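Local atomic coordinates of 3-deoxy-D-manno-octulosonate 8-phosphate phosphatase KdsC (Haemophilus influenzae Rd, PDB entry 1J8D), a protein that hydrolyses 3-deoxy-D-manno-octulosonate 8-phosphate to 3-deoxy-D-manno-octulosonate and inorganic phosphate, a magnesium-dependent step in lipopolysaccharide biosynthesis. Residues Gln3-Ile8 with Leu156-Lys161; Phe10-Val15 with Thr102-Asp107; Ile44-Asp49 with Ala147-Ser152; Asp51-Val56 with Ile74-Leu79; Ser121-Asp126 with Asp136-Thr141. All coordinates share one frame; numbering follows the deposited sequence.

Contact 1. Residues Gln3-Ile8 with Leu156-Lys161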
# COMPACT_ATOMS: atom_id res chain seq x y z
N GLN A 3 21.53 22.20 -18.21
CA GLN A 3 22.56 23.09 -17.69
C GLN A 3 22.54 23.07 -16.16
O GLN A 3 23.57 22.87 -15.51
CB GLN A 3 22.29 24.51 -18.19
CG GLN A 3 23.44 25.16 -18.95
CD GLN A 3 24.48 25.81 -18.04
OE1 GLN A 3 24.16 26.69 -17.23
NE2 GLN A 3 25.74 25.38 -18.18
N LYS A 4 21.36 23.28 -15.58
CA LYS A 4 21.22 23.27 -14.12
C LYS A 4 21.65 21.91 -13.59
O LYS A 4 22.33 21.82 -12.58
CB LYS A 4 19.77 23.53 -13.71
CG LYS A 4 19.17 24.82 -14.22
CD LYS A 4 17.79 25.11 -13.61
CE LYS A 4 17.90 25.60 -12.18
NZ LYS A 4 16.90 26.68 -11.95
N LEU A 5 21.26 20.86 -14.31
CA LEU A 5 21.55 19.47 -13.92
C LEU A 5 23.00 19.10 -13.96
O LEU A 5 23.47 18.40 -13.05
CB LEU A 5 20.80 18.48 -14.80
CG LEU A 5 19.29 18.24 -14.67
CD1 LEU A 5 18.81 17.34 -15.82
CD2 LEU A 5 18.98 17.61 -13.32
N GLU A 6 23.71 19.51 -15.01
CA GLU A 6 25.13 19.16 -15.09
C GLU A 6 25.94 19.94 -14.07
O GLU A 6 27.09 19.61 -13.83
CB GLU A 6 25.69 19.39 -16.49
CG GLU A 6 25.44 20.77 -17.04
CD GLU A 6 25.73 20.85 -18.53
OE1 GLU A 6 25.40 19.87 -19.26
OE2 GLU A 6 26.25 21.90 -18.97
N ASN A 7 25.33 20.95 -13.45
CA ASN A 7 25.99 21.77 -12.43
C ASN A 7 25.66 21.30 -11.02
O ASN A 7 26.25 21.77 -10.04
CB ASN A 7 25.56 23.23 -12.55
CG ASN A 7 26.22 23.95 -13.69
OD1 ASN A 7 25.81 25.07 -14.03
ND2 ASN A 7 27.26 23.34 -14.29
N ILE A 8 24.70 20.39 -10.89
CA ILE A 8 24.32 19.92 -9.57
C ILE A 8 25.44 19.13 -8.93
O ILE A 8 26.02 18.23 -9.55
CB ILE A 8 23.04 19.06 -9.62
CG1 ILE A 8 21.83 19.92 -10.02
CG2 ILE A 8 22.82 18.40 -8.26
CD1 ILE A 8 20.56 19.13 -10.10
N LEU A 156 22.34 12.07 -13.11
CA LEU A 156 23.45 11.27 -13.58
C LEU A 156 23.51 11.23 -15.11
O LEU A 156 24.58 11.34 -15.71
CB LEU A 156 23.35 9.86 -13.01
CG LEU A 156 23.58 9.83 -11.50
CD1 LEU A 156 23.52 8.39 -11.04
CD2 LEU A 156 24.92 10.46 -11.15
N GLN A 157 22.35 11.07 -15.73
CA GLN A 157 22.28 11.04 -17.18
C GLN A 157 22.81 12.39 -17.70
O GLN A 157 23.69 12.43 -18.58
CB GLN A 157 20.83 10.86 -17.60
CG GLN A 157 20.63 10.75 -19.07
CD GLN A 157 21.22 9.47 -19.59
OE1 GLN A 157 22.24 9.49 -20.29
NE2 GLN A 157 20.61 8.34 -19.22
N ALA A 158 22.28 13.47 -17.15
CA ALA A 158 22.66 14.81 -17.57
C ALA A 158 24.15 15.07 -17.41
O ALA A 158 24.71 15.91 -18.11
CB ALA A 158 21.87 15.83 -16.78
N GLN A 159 24.79 14.37 -16.49
CA GLN A 159 26.21 14.56 -16.24
C GLN A 159 27.10 13.54 -16.94
O GLN A 159 28.28 13.43 -16.65
CB GLN A 159 26.47 14.56 -14.73
CG GLN A 159 26.24 15.94 -14.13
CD GLN A 159 26.37 15.99 -12.62
OE1 GLN A 159 27.23 15.33 -12.02
NE2 GLN A 159 25.52 16.79 -12.00
N GLY A 160 26.54 12.80 -17.89
CA GLY A 160 27.30 11.82 -18.63
C GLY A 160 27.72 10.67 -17.76
O GLY A 160 28.71 9.98 -18.04
N LYS A 161 26.96 10.46 -16.69
CA LYS A 161 27.25 9.40 -15.75
C LYS A 161 26.14 8.33 -15.68
O LYS A 161 26.16 7.46 -14.81
CB LYS A 161 27.50 10.04 -14.38
CG LYS A 161 28.77 10.93 -14.35
CD LYS A 161 28.84 11.80 -13.08
CE LYS A 161 30.25 12.37 -12.77
NZ LYS A 161 31.22 11.35 -12.22
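The flat carboxamide of Gln159 reaches to Leu5 and Ile8, turning its NE2 edge toward their backbone carbonyls. It extends from the Schellman motif that closes helix 147-158, in which Gly160, with positive phi, is the C' residue: Lys161 N bonds to Leu156 O, and Gly160 N to Gln157 O. Leu5 O lies in the amide plane, 2.8 Å from Gln159 NE2, and the bond is nearly straight (165° at the hydrogen). Ile8 O stands 2.9 Å from the same NE2 but is tilted 25° from the amide plane and accepts on a lone pair. One NE2 therefore grips both carbonyls, which fixes the rotation of the amide; Leu5 O also receives Ile8 N. On the other edge, OE1 of Gln159 packs against Ile52. The chain is extended beyond CG (chi2 176°), which carries the amide to the two carbonyls, and on its way CG of Gln159 passes Glu6 CA at 3.5 Å. Beside the amide the contact is apolar. Leu5 continues from this patch onto Met154 and Ile155 of helix 147-158 and onto Phe122 of strand 120-123, so the first helix of the chain is seated against these two elements of the Rossmann-like fold. The methyl of Ala158 points at the other segment, its CB 3.5 Å from both Leu5 CB and Leu5 CD1, a tight fit.

Contact 2. Residues Phe10-Val15 with Thr102-Asp107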
# COMPACT_ATOMS: atom_id res chain seq x y z
N PHE A 10 24.96 18.83 -5.39
CA PHE A 10 24.34 18.57 -4.10
C PHE A 10 22.84 18.45 -4.17
O PHE A 10 22.15 19.35 -4.68
CB PHE A 10 24.74 19.74 -3.20
CG PHE A 10 24.34 19.60 -1.76
CD1 PHE A 10 24.42 18.36 -1.10
CD2 PHE A 10 23.92 20.73 -1.04
CE1 PHE A 10 24.08 18.26 0.25
CE2 PHE A 10 23.59 20.65 0.31
CZ PHE A 10 23.67 19.41 0.96
N VAL A 11 22.34 17.35 -3.60
CA VAL A 11 20.90 17.12 -3.57
C VAL A 11 20.36 17.01 -2.15
O VAL A 11 20.88 16.29 -1.30
CB VAL A 11 20.55 15.85 -4.35
CG1 VAL A 11 19.05 15.63 -4.35
CG2 VAL A 11 21.06 16.01 -5.77
N ILE A 12 19.33 17.80 -1.90
CA ILE A 12 18.66 17.84 -0.62
C ILE A 12 17.25 17.36 -0.90
O ILE A 12 16.55 17.90 -1.77
CB ILE A 12 18.57 19.26 -0.09
CG1 ILE A 12 19.96 19.89 -0.10
CG2 ILE A 12 17.91 19.24 1.28
CD1 ILE A 12 19.96 21.34 0.28
N THR A 13 16.81 16.35 -0.16
CA THR A 13 15.48 15.79 -0.36
C THR A 13 14.67 15.86 0.93
O THR A 13 15.24 15.76 2.00
CB THR A 13 15.57 14.30 -0.77
OG1 THR A 13 14.27 13.70 -0.75
CG2 THR A 13 16.47 13.54 0.22
N ASP A 14 13.36 16.07 0.80
CA ASP A 14 12.46 16.05 1.97
C ASP A 14 12.24 14.54 2.16
O ASP A 14 12.65 13.72 1.31
CB ASP A 14 11.11 16.75 1.66
CG ASP A 14 10.18 16.82 2.89
OD1 ASP A 14 8.94 17.01 2.72
OD2 ASP A 14 10.67 16.68 4.04
N VAL A 15 11.59 14.15 3.25
CA VAL A 15 11.40 12.73 3.46
C VAL A 15 9.97 12.27 3.30
O VAL A 15 9.65 11.55 2.36
CB VAL A 15 11.86 12.30 4.86
CG1 VAL A 15 11.57 10.83 5.05
CG2 VAL A 15 13.32 12.62 5.07
N THR A 102 22.98 23.19 -6.10
CA THR A 102 22.16 22.29 -5.34
C THR A 102 20.72 22.14 -5.76
O THR A 102 20.04 23.11 -6.12
CB THR A 102 22.23 22.60 -3.81
OG1 THR A 102 20.94 23.02 -3.35
CG2 THR A 102 23.24 23.66 -3.53
N ALA A 103 20.30 20.88 -5.72
CA ALA A 103 18.96 20.47 -6.06
C ALA A 103 18.20 20.11 -4.79
O ALA A 103 18.77 19.57 -3.84
CB ALA A 103 19.02 19.29 -6.99
N TYR A 104 16.91 20.40 -4.79
CA TYR A 104 16.03 20.07 -3.67
C TYR A 104 14.81 19.34 -4.23
O TYR A 104 14.26 19.78 -5.22
CB TYR A 104 15.53 21.35 -2.98
CG TYR A 104 14.70 21.03 -1.76
CD1 TYR A 104 15.31 20.82 -0.52
CD2 TYR A 104 13.31 20.86 -1.86
CE1 TYR A 104 14.55 20.46 0.60
CE2 TYR A 104 12.55 20.50 -0.74
CZ TYR A 104 13.19 20.30 0.49
OH TYR A 104 12.46 19.96 1.60
N ILE A 105 14.37 18.24 -3.62
CA ILE A 105 13.16 17.56 -4.10
C ILE A 105 12.10 17.56 -2.98
O ILE A 105 12.34 17.08 -1.87
CB ILE A 105 13.46 16.08 -4.64
CG1 ILE A 105 12.15 15.32 -4.90
CG2 ILE A 105 14.37 15.32 -3.68
CD1 ILE A 105 12.33 13.90 -5.55
N GLY A 106 10.93 18.13 -3.27
CA GLY A 106 9.87 18.19 -2.28
C GLY A 106 8.48 17.71 -2.70
O GLY A 106 8.30 17.13 -3.78
N ASP A 107 7.49 17.99 -1.84
CA ASP A 107 6.12 17.55 -2.04
C ASP A 107 5.04 18.42 -1.39
O ASP A 107 3.86 18.31 -1.75
CB ASP A 107 5.96 16.15 -1.47
CG ASP A 107 5.86 16.17 0.06
OD1 ASP A 107 4.76 15.92 0.60
OD2 ASP A 107 6.87 16.48 0.72
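Phe10 to Thr13 and Thr102 to Gly106 run side by side as the two central parallel strands of the Rossmann-like HAD sheet, joined by four backbone hydrogen bonds. Phe10 O accepts Ala103 N (2.6 Å), and Ala103 O in turn accepts Ile12 N (2.7 Å). Ile12 O then takes Ile105 N (2.9 Å), and Ile105 O takes Asp14 N (3.0 Å), carrying the ladder to the strand ends. Contacts from CA-H groups supplement it: Tyr104 CA lies 2.9 Å from Ile12 O. Thr13 OG1 donates to Asp14 O (2.6 Å) on a lone pair, a position reached because OG1 is anti to the backbone N (chi1 170°). Thr102 OG1 is the exception, being buried with no partner in the model. Beyond the strand tips Asp14 OD1 and Asp107 OD2, two acceptors, lie 2.9 Å apart and form no hydrogen bond. Both residues probably bind magnesium, and the close approach of their carboxylates is consistent with a cation site. Asp107 OD1 is answered by Arg39 of the second subunit, and Tyr104 OH by Asp111. Tyr104 CD1 packs on Ile12 CG2 (3.5 Å). Strand 53-57 pairs with the far side of strand 10-13, helix 147-158 packs on the face bearing Val11, Thr13 and Ile105, and helix 84-95 covers Phe10 and Thr102 on the other.

Contact 3. Residues Ile44-Asp49 with Ala147-Ser152; sequences IKMLMD and AFREMS
Phe148 of helix 147-158 thrusts its ring between Ile44 and Leu47 of helix 38-49, and the three side chains make the apolar centre of this helix-helix contact. Both helices lie on one face of the parallel sheet, with Leu47 and Phe148 on Val11 and Val54. Segments 44-49 and 147-152 run in roughly the same direction, 28° apart, their axes 9.8 Å from each other at the closest point. Phe148 leaves its helix toward the other one, and with CG anti to the backbone N (chi1 180°) its ring reaches Ile44 and Leu47. Ile44 crosses it at about a right angle: its CD1 lies over one ring face, 4.3 Å above the plane and offset toward the rim, while its CG1 presses on the CE2 side. The selenomethionine Met151 covers the opposite face near the rim with CE, so the ring is sandwiched. Leu47 arrives from the opposite direction, its CD2 3.6 Å from Phe148 CZ and 3.5 Å from Ser152 CB. Ser152 turns its hydroxyl back into its own helix, where OG donates to Arg149 O at 3.1 Å. The selenomethionine Met46 bends at chi3 (-51°), which lays CE over one face of the Arg149 guanidinium, with SE 3.6 Å from Arg149 NH2. That group is held at its rim: NE by Asp153, NH1 by Arg39 O and by Asp108 of the third subunit. No hydrogen bond crosses between the segments, so they are held together by van der Waals packing, while the charge of Arg149 is directed toward carboxylates, one of them across the subunit interface.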
# COMPACT_ATOMS: atom_id res chain seq x y z
N ILE A 44 20.37 7.21 -4.29
CA ILE A 44 21.17 8.00 -3.40
C ILE A 44 22.63 7.54 -3.48
O ILE A 44 23.53 8.35 -3.64
CB ILE A 44 20.60 7.92 -1.97
CG1 ILE A 44 19.16 8.44 -1.99
CG2 ILE A 44 21.41 8.78 -1.02
CD1 ILE A 44 18.44 8.27 -0.69
N LYS A 45 22.85 6.23 -3.40
CA LYS A 45 24.21 5.69 -3.50
C LYS A 45 24.84 6.03 -4.86
O LYS A 45 26.02 6.38 -4.93
CB LYS A 45 24.20 4.18 -3.30
CG LYS A 45 23.54 3.70 -2.00
CD LYS A 45 24.25 4.22 -0.77
CE LYS A 45 25.72 3.80 -0.72
NZ LYS A 45 26.36 4.10 0.59
N MSE A 46 24.08 5.93 -5.94
CA MSE A 46 24.65 6.25 -7.25
C MSE A 46 25.06 7.71 -7.36
O MSE A 46 26.09 8.03 -7.98
CB MSE A 46 23.67 5.88 -8.36
CG MSE A 46 23.43 4.42 -8.41
SE MSE A 46 22.04 3.98 -9.58
CE MSE A 46 20.71 5.13 -8.96
N LEU A 47 24.27 8.59 -6.75
CA LEU A 47 24.52 10.03 -6.74
C LEU A 47 25.82 10.32 -5.97
O LEU A 47 26.72 11.01 -6.45
CB LEU A 47 23.34 10.70 -6.05
CG LEU A 47 22.61 11.88 -6.69
CD1 LEU A 47 22.64 11.83 -8.21
CD2 LEU A 47 21.20 11.89 -6.15
N MSE A 48 25.92 9.76 -4.78
CA MSE A 48 27.08 10.00 -3.93
C MSE A 48 28.30 9.43 -4.60
O MSE A 48 29.38 10.02 -4.57
CB MSE A 48 26.89 9.35 -2.56
CG MSE A 48 25.70 9.88 -1.77
SE MSE A 48 25.44 8.85 -0.19
CE MSE A 48 25.41 7.16 -0.97
N ASP A 49 28.10 8.29 -5.23
CA ASP A 49 29.17 7.62 -5.91
C ASP A 49 29.68 8.47 -7.08
O ASP A 49 30.86 8.40 -7.44
CB ASP A 49 28.69 6.25 -6.37
CG ASP A 49 29.77 5.48 -7.08
OD1 ASP A 49 30.77 5.12 -6.41
OD2 ASP A 49 29.61 5.24 -8.30
N ALA A 147 10.51 8.45 -6.85
CA ALA A 147 10.61 9.78 -7.42
C ALA A 147 12.04 10.26 -7.31
O ALA A 147 12.55 10.94 -8.19
CB ALA A 147 9.67 10.74 -6.67
N PHE A 148 12.70 9.90 -6.22
CA PHE A 148 14.04 10.35 -6.02
C PHE A 148 14.97 9.72 -7.05
O PHE A 148 15.90 10.36 -7.53
CB PHE A 148 14.50 10.04 -4.60
CG PHE A 148 15.90 10.48 -4.30
CD1 PHE A 148 16.13 11.68 -3.64
CD2 PHE A 148 16.99 9.73 -4.75
CE1 PHE A 148 17.42 12.12 -3.42
CE2 PHE A 148 18.29 10.16 -4.55
CZ PHE A 148 18.51 11.36 -3.88
N ARG A 149 14.71 8.46 -7.36
CA ARG A 149 15.51 7.73 -8.34
C ARG A 149 15.29 8.36 -9.71
O ARG A 149 16.24 8.51 -10.49
CB ARG A 149 15.10 6.26 -8.37
CG ARG A 149 15.85 5.42 -9.40
CD ARG A 149 17.34 5.61 -9.31
NE ARG A 149 18.06 4.61 -10.07
CZ ARG A 149 18.17 3.32 -9.75
NH1 ARG A 149 17.58 2.84 -8.65
NH2 ARG A 149 18.88 2.50 -10.51
N GLU A 150 14.04 8.75 -9.99
CA GLU A 150 13.72 9.38 -11.25
C GLU A 150 14.64 10.60 -11.36
O GLU A 150 15.38 10.76 -12.34
CB GLU A 150 12.26 9.81 -11.26
CG GLU A 150 11.89 10.62 -12.47
CD GLU A 150 10.46 11.03 -12.48
OE1 GLU A 150 10.11 11.94 -13.26
OE2 GLU A 150 9.67 10.46 -11.71
N MSE A 151 14.64 11.44 -10.32
CA MSE A 151 15.52 12.62 -10.30
C MSE A 151 17.03 12.31 -10.39
O MSE A 151 17.75 12.95 -11.16
CB MSE A 151 15.25 13.44 -9.04
CG MSE A 151 16.11 14.71 -8.93
SE MSE A 151 16.25 15.32 -7.11
CE MSE A 151 17.13 13.76 -6.37
N SER A 152 17.53 11.35 -9.60
CA SER A 152 18.96 11.05 -9.64
C SER A 152 19.38 10.49 -11.00
O SER A 152 20.44 10.83 -11.50
CB SER A 152 19.37 10.07 -8.53
OG SER A 152 18.70 8.82 -8.62

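Contact 4. Residues Asp51-Val56 with Ile74-Leu79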
# COMPACT_ATOMS: atom_id res chain seq x y z
N ASP A 51 30.08 11.64 -7.07
CA ASP A 51 30.50 12.93 -6.50
C ASP A 51 29.41 13.98 -6.32
O ASP A 51 29.68 15.19 -6.35
CB ASP A 51 31.65 13.53 -7.29
CG ASP A 51 32.97 13.30 -6.62
OD1 ASP A 51 33.36 12.11 -6.49
OD2 ASP A 51 33.60 14.31 -6.20
N ILE A 52 28.18 13.52 -6.15
CA ILE A 52 27.07 14.42 -5.88
C ILE A 52 26.61 14.08 -4.46
O ILE A 52 26.12 12.98 -4.18
CB ILE A 52 25.95 14.20 -6.87
CG1 ILE A 52 26.51 14.48 -8.27
CG2 ILE A 52 24.71 15.09 -6.51
CD1 ILE A 52 25.63 14.05 -9.38
N GLN A 53 26.79 15.02 -3.55
CA GLN A 53 26.38 14.80 -2.17
C GLN A 53 24.85 14.82 -2.03
O GLN A 53 24.14 15.49 -2.78
CB GLN A 53 26.98 15.86 -1.27
CG GLN A 53 28.49 15.92 -1.35
CD GLN A 53 29.02 17.07 -0.52
OE1 GLN A 53 28.93 17.05 0.71
NE2 GLN A 53 29.56 18.07 -1.19
N VAL A 54 24.35 14.07 -1.06
CA VAL A 54 22.92 14.00 -0.83
C VAL A 54 22.62 14.31 0.63
O VAL A 54 23.22 13.71 1.54
CB VAL A 54 22.36 12.59 -1.14
CG1 VAL A 54 20.87 12.56 -0.84
CG2 VAL A 54 22.62 12.25 -2.62
N ALA A 55 21.73 15.26 0.86
CA ALA A 55 21.37 15.59 2.22
C ALA A 55 19.87 15.31 2.34
O ALA A 55 19.16 15.14 1.35
CB ALA A 55 21.68 17.03 2.53
N VAL A 56 19.41 15.23 3.58
CA VAL A 56 18.02 14.97 3.85
C VAL A 56 17.54 16.09 4.74
O VAL A 56 18.22 16.52 5.67
CB VAL A 56 17.82 13.59 4.58
CG1 VAL A 56 16.42 13.48 5.17
CG2 VAL A 56 18.04 12.44 3.60
N ILE A 74 24.24 8.75 4.40
CA ILE A 74 23.98 10.14 4.11
C ILE A 74 24.61 10.90 5.28
O ILE A 74 24.29 10.66 6.45
CB ILE A 74 22.48 10.38 4.02
CG1 ILE A 74 21.95 9.59 2.84
CG2 ILE A 74 22.18 11.85 3.85
CD1 ILE A 74 20.48 9.67 2.64
N LYS A 75 25.52 11.82 4.94
CA LYS A 75 26.26 12.59 5.93
C LYS A 75 25.60 13.89 6.42
O LYS A 75 25.62 14.19 7.61
CB LYS A 75 27.67 12.86 5.36
CG LYS A 75 28.58 13.62 6.28
CD LYS A 75 29.92 13.95 5.60
CE LYS A 75 29.82 15.14 4.68
NZ LYS A 75 31.11 15.37 4.00
N LEU A 76 25.02 14.66 5.52
CA LEU A 76 24.41 15.93 5.89
C LEU A 76 22.89 15.83 5.97
O LEU A 76 22.25 15.36 5.06
CB LEU A 76 24.80 17.00 4.87
CG LEU A 76 26.29 16.93 4.51
CD1 LEU A 76 26.62 17.84 3.33
CD2 LEU A 76 27.08 17.29 5.75
N PHE A 77 22.32 16.29 7.07
CA PHE A 77 20.88 16.24 7.22
C PHE A 77 20.41 17.07 8.38
O PHE A 77 21.13 17.26 9.33
CB PHE A 77 20.40 14.79 7.39
CG PHE A 77 21.08 14.05 8.51
CD1 PHE A 77 20.53 14.06 9.80
CD2 PHE A 77 22.25 13.33 8.27
CE1 PHE A 77 21.16 13.34 10.86
CE2 PHE A 77 22.89 12.61 9.31
CZ PHE A 77 22.34 12.62 10.60
N PHE A 78 19.20 17.61 8.26
CA PHE A 78 18.58 18.42 9.30
C PHE A 78 17.24 17.80 9.56
O PHE A 78 16.44 17.64 8.65
CB PHE A 78 18.35 19.88 8.89
CG PHE A 78 19.47 20.79 9.24
CD1 PHE A 78 20.50 21.03 8.33
CD2 PHE A 78 19.52 21.38 10.49
CE1 PHE A 78 21.59 21.85 8.66
CE2 PHE A 78 20.60 22.21 10.84
CZ PHE A 78 21.64 22.45 9.92
N LEU A 79 16.99 17.46 10.81
CA LEU A 79 15.74 16.85 11.16
C LEU A 79 14.91 17.72 12.12
O LEU A 79 15.42 18.66 12.72
CB LEU A 79 16.03 15.47 11.75
CG LEU A 79 16.09 14.31 10.77
CD1 LEU A 79 16.94 14.66 9.56
CD2 LEU A 79 16.58 13.05 11.48
O HOH W 1 30.95 17.24 2.26
O HOH W 2 25.26 14.27 2.98
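The beta-alpha-beta unit of strand 53-57, helix 63-72 and strand 76-78 closes here, where Val56 meets Phe77 and Phe78 on strand 76-78, one of the two outermost strands of the parallel Rossmann-like sheet within this chain. Pairing is short. Val56 N donates to Leu76 O at 3.2 Å, and Val56 O receives Phe78 N at 3.0 Å, so this one residue supplies both direct backbone bonds. Before it, a water takes over. Water 2 donates to Val54 O and accepts from Leu76 N (2.6 Å to each), filling the place of a direct strand-strand bond. Water 1 does the same for side chains, donating to Gln53 OE1 and accepting from Lys75 NZ at the solvent-facing edge; NE2 of Gln53 goes to Ala95 O. Gln53 OE1 also lies 3.6 Å from Leu76 CD1, where the two side chains meet askew. On the other face Ile74 CD1 meets Val56 CG2 at 3.8 Å, the two side chains at about a right angle. Ile74 goes on to Ile69 of the crossover helix and to Ile44 of helix 38-49. Phe77 CG sits between its backbone N and carbonyl carbon (chi1 55°), which swings the ring away from strand 53-57 and onto Ile69 and Arg66 of helix 63-72, while Phe78 and Leu76 pack on Leu91 of helix 84-95, on the other side of the sheet. Where Phe77 turns away, its CB still lies 4.0 Å from Val56 CB.

Contact 5. Residues Ser121-Asp126 with Asp136-Thr141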
# COMPACT_ATOMS: atom_id res chain seq x y z
N SER A 121 15.02 22.79 -8.15
CA SER A 121 14.00 22.16 -7.35
C SER A 121 13.14 21.16 -8.13
O SER A 121 12.83 21.36 -9.31
CB SER A 121 13.13 23.24 -6.72
OG SER A 121 12.68 24.12 -7.72
N PHE A 122 12.75 20.09 -7.45
CA PHE A 122 11.91 19.06 -8.06
C PHE A 122 10.70 18.82 -7.19
O PHE A 122 10.76 18.93 -5.97
CB PHE A 122 12.68 17.75 -8.17
CG PHE A 122 13.86 17.80 -9.07
CD1 PHE A 122 15.09 18.25 -8.60
CD2 PHE A 122 13.77 17.34 -10.38
CE1 PHE A 122 16.22 18.22 -9.43
CE2 PHE A 122 14.89 17.30 -11.21
CZ PHE A 122 16.12 17.74 -10.73
N ALA A 123 9.59 18.47 -7.81
CA ALA A 123 8.39 18.17 -7.05
C ALA A 123 7.98 16.72 -7.40
O ALA A 123 8.13 16.29 -8.53
CB ALA A 123 7.28 19.16 -7.39
N VAL A 124 7.50 15.96 -6.42
CA VAL A 124 7.07 14.60 -6.71
C VAL A 124 5.74 14.67 -7.43
O VAL A 124 4.93 15.59 -7.20
CB VAL A 124 6.86 13.75 -5.44
CG1 VAL A 124 8.17 13.45 -4.78
CG2 VAL A 124 5.93 14.49 -4.48
N ALA A 125 5.49 13.66 -8.25
CA ALA A 125 4.26 13.59 -9.06
C ALA A 125 2.97 13.86 -8.29
O ALA A 125 2.07 14.48 -8.83
CB ALA A 125 4.18 12.23 -9.75
N ASP A 126 2.88 13.43 -7.03
CA ASP A 126 1.65 13.66 -6.29
C ASP A 126 1.63 14.91 -5.44
O ASP A 126 0.76 15.08 -4.60
CB ASP A 126 1.29 12.46 -5.43
CG ASP A 126 2.47 11.97 -4.59
OD1 ASP A 126 3.62 12.03 -5.08
OD2 ASP A 126 2.23 11.50 -3.45
N ASP A 136 11.20 23.80 -10.44
CA ASP A 136 11.72 23.83 -11.79
C ASP A 136 11.22 22.63 -12.53
O ASP A 136 10.79 22.74 -13.67
CB ASP A 136 13.24 23.80 -11.78
CG ASP A 136 13.85 24.98 -11.04
OD1 ASP A 136 14.84 24.75 -10.30
OD2 ASP A 136 13.35 26.12 -11.20
N HIS A 137 11.28 21.47 -11.87
CA HIS A 137 10.86 20.25 -12.53
C HIS A 137 9.91 19.38 -11.71
O HIS A 137 10.21 19.03 -10.57
CB HIS A 137 12.09 19.44 -12.91
CG HIS A 137 11.79 18.27 -13.79
ND1 HIS A 137 11.71 16.98 -13.30
CD2 HIS A 137 11.58 18.18 -15.12
CE1 HIS A 137 11.47 16.15 -14.30
NE2 HIS A 137 11.38 16.85 -15.41
N VAL A 138 8.76 19.06 -12.29
CA VAL A 138 7.83 18.17 -11.61
C VAL A 138 8.15 16.77 -12.12
O VAL A 138 8.18 16.53 -13.35
CB VAL A 138 6.38 18.50 -11.96
CG1 VAL A 138 5.45 17.54 -11.26
CG2 VAL A 138 6.08 19.92 -11.55
N LEU A 139 8.45 15.87 -11.20
CA LEU A 139 8.78 14.48 -11.55
C LEU A 139 7.49 13.73 -11.90
O LEU A 139 6.37 14.15 -11.55
CB LEU A 139 9.48 13.78 -10.38
CG LEU A 139 10.84 14.33 -9.98
CD1 LEU A 139 11.29 13.79 -8.57
CD2 LEU A 139 11.83 13.93 -11.09
N SER A 140 7.64 12.59 -12.55
CA SER A 140 6.46 11.83 -12.91
C SER A 140 6.17 10.66 -11.97
O SER A 140 5.13 10.03 -12.09
CB SER A 140 6.59 11.33 -14.34
OG SER A 140 7.80 10.59 -14.49
N THR A 141 7.09 10.37 -11.06
CA THR A 141 6.87 9.28 -10.12
C THR A 141 6.34 9.78 -8.78
O THR A 141 6.74 10.82 -8.29
CB THR A 141 8.15 8.49 -9.89
OG1 THR A 141 8.64 8.00 -11.15
CG2 THR A 141 7.86 7.30 -9.00
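Ser121 and Asp136 meet at the start of the pair, each gripping the other's backbone. Ser121 N donates to Asp136 OD1 (2.9 Å), which it meets from above the carboxylate plane, and Asp136 N returns a bond to Ser121 OG (3.1 Å). The serine hydroxyl can do this because it sits between its own backbone N and carbonyl carbon (chi1 52°). From there the strands run parallel: His137 N to Ser121 O, Ala123 N to His137 O, then Leu139 N to Ala123 O at 2.7 Å. Past the strands, Ala125 N still reaches Thr141 O at 3.1 Å, although from well above the carbonyl plane, and the methyl of Ala125 lies against the Ser140 and Thr141 carbonyls. On one face of the sheet Phe122 and His137 meet rim to rim, planes 75° apart, with His137 ND1 near the plane of the phenyl ring at its edge, 3.6 Å from Phe122 CD2. Leu139 completes the cluster, its CD2 4.0 Å from Phe122 CD2 and in the plane of the imidazole at its edge. Further out, Glu150 holds Ser140 N and Thr141 OG1, and Lys132 NZ binds Ala125 O. The neighbouring Asp126 carboxylate forms a salt bridge with Arg39 of the second subunit. In this beta-alpha-beta unit, helix 129-132 forms the crossover between the two strands and covers Ala123 and Val138, helix 147-158 lies on the face of Phe122, His137 and Leu139, and strand 102-106 flanks strand 120-123, with Val124 against Asp107, which probably binds magnesium.

How the contacts relate
Contacts 2 and 3 are wholly buried; contacts 1, 4 and 5 are only partly so. Contacts 2, 4 and 5 belong to one parallel sheet: contact 2 pairs its central strands, while contacts 4 and 5 attach the two outermost ones, about 19 Å apart between centres. The direct ladder is regular in the middle and at contact 5, whereas contact 4 relies partly on water. Contacts 1 and 3 share helix 147-158. The apolar helix packing of contact 3 rests on the sheet through Met151 and Phe148 against Val11, Thr13 and Ile105, while contact 1, at the C-terminal end of the same helix, is made by a side-chain amide and one small apolar patch. Of the five, only contact 2 contains carboxylates that probably bind magnesium.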